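PDB 6H20: probable glutamine-binding lipoprotein GlnH (GLNBP) from Mycobacterium tuberculosis, which probably captures acidic amino acids such as aspartate outside the cell, here holding asparagine, and is linked to control of protein kinase G and glutamate metabolism. Local coordinates for residues Cys25-Ser30 with Ile124-Arg129; Asn133-Tyr138 with Tyr235-Asn240. One frame throughout, in Å; residues are numbered along the deposited sequence.

Contact 1: residues Cys25-Ser30 with Ile124-Arg129. With ASN (asparagine), chain B.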
ATOM      1  N   CYS A  25       1.331 -15.978  12.606  1.00 49.34           N
ATOM      2  CA  CYS A  25       1.273 -16.665  11.325  1.00 47.35           C
ATOM      3  C   CYS A  25       2.507 -16.452  10.457  1.00 44.11           C
ATOM      4  O   CYS A  25       2.595 -17.072   9.391  1.00 46.23           O
ATOM      5  CB  CYS A  25       0.004 -16.261  10.561  1.00 45.66           C
ATOM      6  SG  CYS A  25       0.136 -14.728   9.606  1.00 46.81           S
ATOM      7  N   ASP A  26       3.466 -15.616  10.887  1.00 40.80           N
ATOM      8  CA  ASP A  26       4.628 -15.256  10.074  1.00 35.65           C
ATOM      9  C   ASP A  26       4.143 -14.752   8.719  1.00 32.33           C
ATOM     10  O   ASP A  26       4.349 -15.412   7.691  1.00 33.19           O
ATOM     11  CB  ASP A  26       5.568 -16.451   9.903  1.00 39.32           C
ATOM     12  CG  ASP A  26       6.879 -16.076   9.237  1.00 38.93           C
ATOM     13  OD1 ASP A  26       7.165 -14.869   9.098  1.00 42.59           O
ATOM     14  OD2 ASP A  26       7.622 -16.998   8.843  1.00 45.40           O
ATOM     15  N   PRO A  27       3.514 -13.576   8.678  1.00 28.96           N
ATOM     16  CA  PRO A  27       2.702 -13.233   7.504  1.00 27.98           C
ATOM     17  C   PRO A  27       3.494 -13.046   6.226  1.00 26.16           C
ATOM     18  O   PRO A  27       2.947 -13.306   5.146  1.00 29.07           O
ATOM     19  CB  PRO A  27       1.989 -11.941   7.936  1.00 29.87           C
ATOM     20  CG  PRO A  27       2.923 -11.336   8.936  1.00 33.07           C
ATOM     21  CD  PRO A  27       3.535 -12.491   9.676  1.00 31.60           C
ATOM     22  N   THR A  28       4.759 -12.616   6.295  1.00 22.83           N
ATOM     23  CA  THR A  28       5.451 -12.227   5.070  1.00 24.00           C
ATOM     24  C   THR A  28       6.031 -13.396   4.283  1.00 23.76           C
ATOM     25  O   THR A  28       6.517 -13.174   3.171  1.00 27.35           O
ATOM     26  CB  THR A  28       6.559 -11.213   5.352  1.00 26.68           C
ATOM     27  OG1 THR A  28       7.548 -11.806   6.198  1.00 31.74           O
ATOM     28  CG2 THR A  28       5.989  -9.954   6.020  1.00 27.48           C
ATOM     29  N   ALA A  29       6.001 -14.618   4.812  1.00 24.28           N
ATOM     30  CA  ALA A  29       6.487 -15.766   4.058  1.00 24.36           C
ATOM     31  C   ALA A  29       5.464 -16.171   3.003  1.00 25.64           C
ATOM     32  O   ALA A  29       4.265 -16.272   3.288  1.00 28.64           O
ATOM     33  CB  ALA A  29       6.738 -16.939   5.002  1.00 22.73           C
ATOM     34  N   SER A  30       5.943 -16.412   1.780  1.00 20.49           N
ATOM     35  CA  SER A  30       5.056 -16.683   0.652  1.00 18.40           C
ATOM     36  C   SER A  30       5.528 -17.927  -0.104  1.00 19.07           C
ATOM     37  O   SER A  30       6.377 -18.665   0.399  1.00 22.17           O
ATOM     38  CB  SER A  30       4.977 -15.440  -0.249  1.00 17.54           C
ATOM     39  OG  SER A  30       4.036 -15.575  -1.305  1.00 18.94           O
ATOM     40  N   ILE A 124       0.904  -6.725   4.300  1.00 15.43           N
ATOM     41  CA  ILE A 124       0.663  -8.146   4.519  1.00 16.29           C
ATOM     42  C   ILE A 124       0.453  -8.349   6.012  1.00 17.49           C
ATOM     43  O   ILE A 124       1.349  -8.064   6.813  1.00 19.65           O
ATOM     44  CB  ILE A 124       1.867  -8.964   4.039  1.00 14.33           C
ATOM     45  CG1 ILE A 124       2.141  -8.773   2.543  1.00 15.61           C
ATOM     46  CG2 ILE A 124       1.672 -10.460   4.358  1.00 18.17           C
ATOM     47  CD1 ILE A 124       3.605  -9.120   2.145  1.00 18.80           C
ATOM     48  N   THR A 125      -0.721  -8.850   6.393  1.00 18.76           N
ATOM     49  CA  THR A 125      -1.025  -9.102   7.797  1.00 19.94           C
ATOM     50  C   THR A 125      -1.621 -10.496   7.954  1.00 21.84           C
ATOM     51  O   THR A 125      -2.150 -11.085   7.007  1.00 20.98           O
ATOM     52  CB  THR A 125      -2.015  -8.079   8.386  1.00 20.19           C
ATOM     53  OG1 THR A 125      -3.307  -8.265   7.796  1.00 22.17           O
ATOM     54  CG2 THR A 125      -1.527  -6.635   8.149  1.00 18.94           C
ATOM     55  N   CYS A 126      -1.572 -11.000   9.186  1.00 23.36           N
ATOM     56  CA  CYS A 126      -2.157 -12.309   9.457  1.00 25.02           C
ATOM     57  C   CYS A 126      -3.666 -12.298   9.258  1.00 25.32           C
ATOM     58  O   CYS A 126      -4.232 -13.248   8.700  1.00 26.56           O
ATOM     59  CB  CYS A 126      -1.791 -12.755  10.866  1.00 31.78           C
ATOM     60  SG  CYS A 126      -0.061 -13.238  10.983  1.00 43.50           S
ATOM     61  N   GLU A 127      -4.341 -11.233   9.702  1.00 26.30           N
ATOM     62  CA  GLU A 127      -5.784 -11.160   9.500  1.00 27.63           C
ATOM     63  C   GLU A 127      -6.134 -11.153   8.017  1.00 25.14           C
ATOM     64  O   GLU A 127      -7.075 -11.833   7.589  1.00 27.01           O
ATOM     65  CB  GLU A 127      -6.364  -9.928  10.198  1.00 29.65           C
ATOM     66  CG  GLU A 127      -6.603 -10.118  11.687  1.00 39.11           C
ATOM     67  CD  GLU A 127      -7.430 -11.355  12.002  1.00 47.66           C
ATOM     68  OE1 GLU A 127      -6.888 -12.290  12.630  1.00 51.61           O
ATOM     69  OE2 GLU A 127      -8.621 -11.395  11.623  1.00 50.25           O
ATOM     70  N   ARG A 128      -5.376 -10.406   7.206  1.00 21.48           N
ATOM     71  CA  ARG A 128      -5.669 -10.395   5.775  1.00 19.14           C
ATOM     72  C   ARG A 128      -5.347 -11.733   5.130  1.00 22.02           C
ATOM     73  O   ARG A 128      -6.019 -12.137   4.176  1.00 23.63           O
ATOM     74  CB  ARG A 128      -4.920  -9.256   5.079  1.00 17.93           C
ATOM     75  CG  ARG A 128      -5.492  -7.895   5.412  1.00 18.01           C
ATOM     76  CD  ARG A 128      -4.579  -6.784   4.926  1.00 16.99           C
ATOM     77  NE  ARG A 128      -5.164  -5.485   5.263  1.00 17.34           N
ATOM     78  CZ  ARG A 128      -4.591  -4.320   4.976  1.00 15.54           C
ATOM     79  NH1 ARG A 128      -3.426  -4.296   4.337  1.00 17.14           N
ATOM     80  NH2 ARG A 128      -5.196  -3.180   5.305  1.00 18.02           N
ATOM     81  N   ARG A 129      -4.341 -12.437   5.645  1.00 22.07           N
ATOM     82  CA  ARG A 129      -3.981 -13.732   5.084  1.00 21.68           C
ATOM     83  C   ARG A 129      -5.039 -14.801   5.319  1.00 28.17           C
ATOM     84  O   ARG A 129      -5.001 -15.843   4.649  1.00 28.92           O
ATOM     85  CB  ARG A 129      -2.628 -14.173   5.628  1.00 22.80           C
ATOM     86  CG  ARG A 129      -1.488 -13.703   4.756  1.00 23.39           C
ATOM     87  CD  ARG A 129      -0.255 -14.566   4.941  1.00 27.04           C
ATOM     88  NE  ARG A 129       0.774 -14.340   3.926  1.00 28.65           N
ATOM     89  CZ  ARG A 129       0.752 -14.857   2.698  1.00 25.15           C
ATOM     90  NH1 ARG A 129      -0.260 -15.624   2.310  1.00 27.06           N
ATOM     91  NH2 ARG A 129       1.747 -14.612   1.856  1.00 25.71           N
TER
HETATM   92  N   ASN B 401      -0.398   0.051   3.907  1.00 15.01           N
HETATM   93  CA  ASN B 401      -1.564   0.377   4.726  1.00 14.26           C
HETATM   94  C   ASN B 401      -2.609  -0.713   4.574  1.00 15.65           C
HETATM   95  O   ASN B 401      -3.768  -0.536   4.993  1.00 14.72           O
HETATM   96  CB  ASN B 401      -2.141   1.740   4.335  1.00 15.45           C
HETATM   97  CG  ASN B 401      -2.755   1.741   2.957  1.00 16.10           C
HETATM   98  OD1 ASN B 401      -2.511   0.861   2.137  1.00 17.19           O
HETATM   99  ND2 ASN B 401      -3.591   2.722   2.708  1.00 15.55           N
HETATM  100  OXT ASN B 401      -2.277  -1.783   4.019  1.00 15.29           O
HETATM  101  O   HOH W   1       3.869 -12.691   1.999  1.00 30.95           O
HETATM  102  O   HOH W   2       1.613 -17.270   0.237  1.00 44.70           O

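Contact 2: residues Asn133-Tyr138 with Tyr235-Asn240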
ATOM      1  N   ASN A 133      -4.401 -14.136  -0.506  1.00 20.59           N
ATOM      2  CA  ASN A 133      -2.991 -14.489  -0.560  1.00 17.23           C
ATOM      3  C   ASN A 133      -2.143 -13.256  -0.866  1.00 18.16           C
ATOM      4  O   ASN A 133      -2.641 -12.211  -1.278  1.00 19.24           O
ATOM      5  CB  ASN A 133      -2.751 -15.578  -1.603  1.00 20.14           C
ATOM      6  CG  ASN A 133      -1.900 -16.680  -1.063  1.00 26.75           C
ATOM      7  OD1 ASN A 133      -0.843 -16.413  -0.499  1.00 26.65           O
ATOM      8  ND2 ASN A 133      -2.364 -17.917  -1.187  1.00 28.66           N
ATOM      9  N   PHE A 134      -0.832 -13.399  -0.673  1.00 18.15           N
ATOM     10  CA  PHE A 134       0.097 -12.311  -0.952  1.00 16.19           C
ATOM     11  C   PHE A 134       1.380 -12.871  -1.542  1.00 16.84           C
ATOM     12  O   PHE A 134       1.820 -13.971  -1.194  1.00 18.39           O
ATOM     13  CB  PHE A 134       0.515 -11.548   0.312  1.00 18.27           C
ATOM     14  CG  PHE A 134      -0.583 -10.724   0.932  1.00 15.60           C
ATOM     15  CD1 PHE A 134      -0.890  -9.457   0.439  1.00 17.31           C
ATOM     16  CD2 PHE A 134      -1.277 -11.197   2.031  1.00 17.55           C
ATOM     17  CE1 PHE A 134      -1.890  -8.684   1.027  1.00 16.08           C
ATOM     18  CE2 PHE A 134      -2.284 -10.440   2.622  1.00 20.87           C
ATOM     19  CZ  PHE A 134      -2.585  -9.172   2.122  1.00 17.55           C
ATOM     20  N   SER A 135       1.995 -12.076  -2.412  1.00 15.49           N
ATOM     21  CA  SER A 135       3.374 -12.270  -2.827  1.00 16.16           C
ATOM     22  C   SER A 135       4.321 -12.010  -1.659  1.00 18.36           C
ATOM     23  O   SER A 135       3.919 -11.590  -0.569  1.00 16.29           O
ATOM     24  CB  SER A 135       3.740 -11.266  -3.920  1.00 15.18           C
ATOM     25  OG  SER A 135       3.815  -9.944  -3.387  1.00 15.13           O
ATOM     26  N   THR A 136       5.607 -12.267  -1.911  1.00 16.34           N
ATOM     27  CA  THR A 136       6.648 -11.795  -1.012  1.00 14.88           C
ATOM     28  C   THR A 136       6.648 -10.262  -0.957  1.00 14.10           C
ATOM     29  O   THR A 136       6.003  -9.569  -1.754  1.00 15.40           O
ATOM     30  CB  THR A 136       8.019 -12.277  -1.479  1.00 14.60           C
ATOM     31  OG1 THR A 136       8.251 -11.857  -2.833  1.00 16.85           O
ATOM     32  CG2 THR A 136       8.119 -13.806  -1.376  1.00 18.48           C
ATOM     33  N   VAL A 137       7.403  -9.727   0.003  1.00 16.56           N
ATOM     34  CA  VAL A 137       7.391  -8.286   0.256  1.00 14.85           C
ATOM     35  C   VAL A 137       8.122  -7.555  -0.861  1.00 14.89           C
ATOM     36  O   VAL A 137       9.272  -7.880  -1.181  1.00 17.01           O
ATOM     37  CB  VAL A 137       8.051  -7.995   1.612  1.00 15.40           C
ATOM     38  CG1 VAL A 137       8.157  -6.480   1.861  1.00 16.64           C
ATOM     39  CG2 VAL A 137       7.313  -8.700   2.737  1.00 16.90           C
ATOM     40  N   TYR A 138       7.476  -6.529  -1.437  1.00 15.78           N
ATOM     41  CA  TYR A 138       8.130  -5.732  -2.470  1.00 14.99           C
ATOM     42  C   TYR A 138       8.547  -4.335  -2.018  1.00 15.67           C
ATOM     43  O   TYR A 138       9.289  -3.659  -2.745  1.00 16.88           O
ATOM     44  CB  TYR A 138       7.277  -5.662  -3.756  1.00 14.21           C
ATOM     45  CG  TYR A 138       6.023  -4.815  -3.677  1.00 12.77           C
ATOM     46  CD1 TYR A 138       6.063  -3.447  -3.919  1.00 15.65           C
ATOM     47  CD2 TYR A 138       4.792  -5.401  -3.388  1.00 14.42           C
ATOM     48  CE1 TYR A 138       4.907  -2.686  -3.858  1.00 14.55           C
ATOM     49  CE2 TYR A 138       3.625  -4.641  -3.329  1.00 14.41           C
ATOM     50  CZ  TYR A 138       3.705  -3.277  -3.556  1.00 13.27           C
ATOM     51  OH  TYR A 138       2.555  -2.532  -3.493  1.00 15.12           O
ATOM     52  N   TYR A 235       4.669  -4.352   2.174  1.00 14.13           N
ATOM     53  CA  TYR A 235       3.722  -4.409   1.063  1.00 13.86           C
ATOM     54  C   TYR A 235       3.832  -5.725   0.307  1.00 13.04           C
ATOM     55  O   TYR A 235       4.928  -6.188  -0.019  1.00 15.02           O
ATOM     56  CB  TYR A 235       4.007  -3.295   0.059  1.00 14.43           C
ATOM     57  CG  TYR A 235       3.764  -1.885   0.536  1.00 15.15           C
ATOM     58  CD1 TYR A 235       3.231  -1.609   1.794  1.00 14.29           C
ATOM     59  CD2 TYR A 235       4.081  -0.829  -0.283  1.00 16.73           C
ATOM     60  CE1 TYR A 235       3.012  -0.278   2.213  1.00 15.66           C
ATOM     61  CE2 TYR A 235       3.866   0.483   0.114  1.00 16.21           C
ATOM     62  CZ  TYR A 235       3.339   0.753   1.352  1.00 15.97           C
ATOM     63  OH  TYR A 235       3.135   2.077   1.718  1.00 14.55           O
ATOM     64  N   GLY A 236       2.681  -6.301  -0.019  1.00 14.96           N
ATOM     65  CA  GLY A 236       2.637  -7.464  -0.877  1.00 14.79           C
ATOM     66  C   GLY A 236       1.646  -7.225  -1.999  1.00 16.81           C
ATOM     67  O   GLY A 236       0.749  -6.382  -1.897  1.00 15.59           O
ATOM     68  N   VAL A 237       1.823  -7.972  -3.084  1.00 14.93           N
ATOM     69  CA  VAL A 237       0.815  -8.021  -4.141  1.00 14.31           C
ATOM     70  C   VAL A 237      -0.296  -8.939  -3.661  1.00 15.05           C
ATOM     71  O   VAL A 237      -0.048 -10.099  -3.322  1.00 16.26           O
ATOM     72  CB  VAL A 237       1.420  -8.533  -5.456  1.00 13.47           C
ATOM     73  CG1 VAL A 237       0.328  -8.713  -6.515  1.00 16.55           C
ATOM     74  CG2 VAL A 237       2.520  -7.604  -5.929  1.00 15.04           C
ATOM     75  N   GLY A 238      -1.521  -8.412  -3.603  1.00 15.77           N
ATOM     76  CA  GLY A 238      -2.658  -9.183  -3.118  1.00 16.41           C
ATOM     77  C   GLY A 238      -3.257 -10.026  -4.234  1.00 16.24           C
ATOM     78  O   GLY A 238      -3.393  -9.572  -5.366  1.00 17.90           O
ATOM     79  N   ILE A 239      -3.571 -11.279  -3.899  1.00 15.25           N
ATOM     80  CA  ILE A 239      -3.988 -12.292  -4.859  1.00 15.87           C
ATOM     81  C   ILE A 239      -5.122 -13.082  -4.225  1.00 17.61           C
ATOM     82  O   ILE A 239      -5.185 -13.232  -3.002  1.00 22.42           O
ATOM     83  CB  ILE A 239      -2.781 -13.203  -5.217  1.00 17.30           C
ATOM     84  CG1 ILE A 239      -1.736 -12.396  -5.994  1.00 18.94           C
ATOM     85  CG2 ILE A 239      -3.224 -14.446  -6.014  1.00 18.28           C
ATOM     86  CD1 ILE A 239      -0.354 -13.018  -6.045  1.00 17.04           C
ATOM     87  N   ASN A 240      -6.034 -13.583  -5.060  1.00 19.12           N
ATOM     88  CA  ASN A 240      -7.113 -14.414  -4.540  1.00 21.67           C
ATOM     89  C   ASN A 240      -6.543 -15.596  -3.758  1.00 21.63           C
ATOM     90  O   ASN A 240      -5.548 -16.210  -4.157  1.00 22.56           O
ATOM     91  CB  ASN A 240      -8.006 -14.906  -5.679  1.00 22.07           C
ATOM     92  CG  ASN A 240      -9.061 -15.880  -5.204  1.00 25.83           C
ATOM     93  OD1 ASN A 240      -8.798 -17.080  -5.068  1.00 27.71           O
ATOM     94  ND2 ASN A 240     -10.265 -15.376  -4.956  1.00 29.82           N
TER
HETATM   95  O   HOH W   3       0.206  -3.794  -2.766  1.00 19.23           O

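Contact 1: residues Cys25-Ser30 with Ile124-Arg129
C25 carries SG between its backbone N and carbonyl carbon (chi1 84°), while C126 turns SG beside its own N (chi1 -73°), and the two sulfurs close a disulfide, SG to SG 2.0 Å, with a torsion of -98° about the S-S bond. Next to this covalent link the P27 ring lies against the start of helix 126-129: its CB packs 3.9 Å from I124 CG2 and equally near C126 SG. The second tie is polar. The R129 chain, extended from CG to NE, crosses to the loop and gives its NE-H to P27 O at 2.7 Å, the acceptor lying close to the guanidinium plane. I124 CG2 crowds the same oxygen at 3.2 Å. R129 NH2 donates to a water 2.9 Å away that bonds weakly to T28 O, and a second water weakly bridges NH2 and S30 OG, which also bonds to F134 O. NH1 bonds to N133 OD1, so bonds at NE and NH1 limit the group's rotation. T125 caps the helix, its OG1 accepting from R128 N at 3.0 Å. R128 instead extends to the bound asparagine, pairing NH1 with OXT and NH2 with O through two nearly straight bonds, a forked grip on the α-carboxylate. The disulfide and R129 thus hold the 25-30 loop to helix 126-129, whose R128 binds the ligand in the cleft of this two-lobed fold. Around them, S30 makes backbone bonds to R284 and V286, beside strand 284-285, I124 and R128 touch F134 of strand 132-134, and T125 and R128 meet T171 of helix 171-176.

Contact 2: residues Asn133-Tyr138 with Tyr235-Asn240
Y138 meets Y235 through both backbone and ring. From CB, chi1 of 72° sets CG between the backbone N and carbonyl carbon, 4.1 Å from Y235 O, and swings the ring back across 235-237. CD2 lies 3.5 Å from Y235 O, CE2 comes equally near G236 C at the ring edge, CE1 skirts Y235 CB and CD2, and CZ sits 3.6 Å from Y235 CB, which makes a CH-pi contact over one face. The tip, OH, accepts from a water that also donates to G236 O, and bonds to D78. The Y138 and Y235 rings stay oblique, planes at 58°. In the backbone, Y138 N donates to Y235 O at 2.9 Å. At the N133 end the strands run antiparallel: N133 and I239 exchange two backbone bonds, F134 faces G238 in a non-hydrogen-bonded pair, and S135 N reaches V237 O. Y235 OH bonds to D209 and T211, and its side chain touches the bound asparagine, so this strand pair lines the cleft from the same lobe as helix 126-129. After the N133-I239 and F134-G238 pairs, the S135 hydroxyl takes the place of a backbone acceptor: accepting from V237 N at 2.8 Å and donating to T136 O, it gives these buried backbone groups partners.

Overall arrangement
From the N terminus, the chain first reaches 25-30, and contact 1 closes a loop of some 93 intervening residues when 124-129 returns to it. Helix 126-129 runs almost directly into strand 132-134, where contact 2 opens; it closes about 96 residues later at strand 232-240. The two closures follow in series, neither nested nor crossed. Their centres lie about 9 Å apart and they touch: F134 O of contact 2 receives S30 OG and, more weakly, R129 NH2 of contact 1, while I124 packs on G236. Together they join the N-terminal loop, helix 126-129, which carries R128, and the mixed sheet, with R128 and Y235 both contributing to the asparagine pocket.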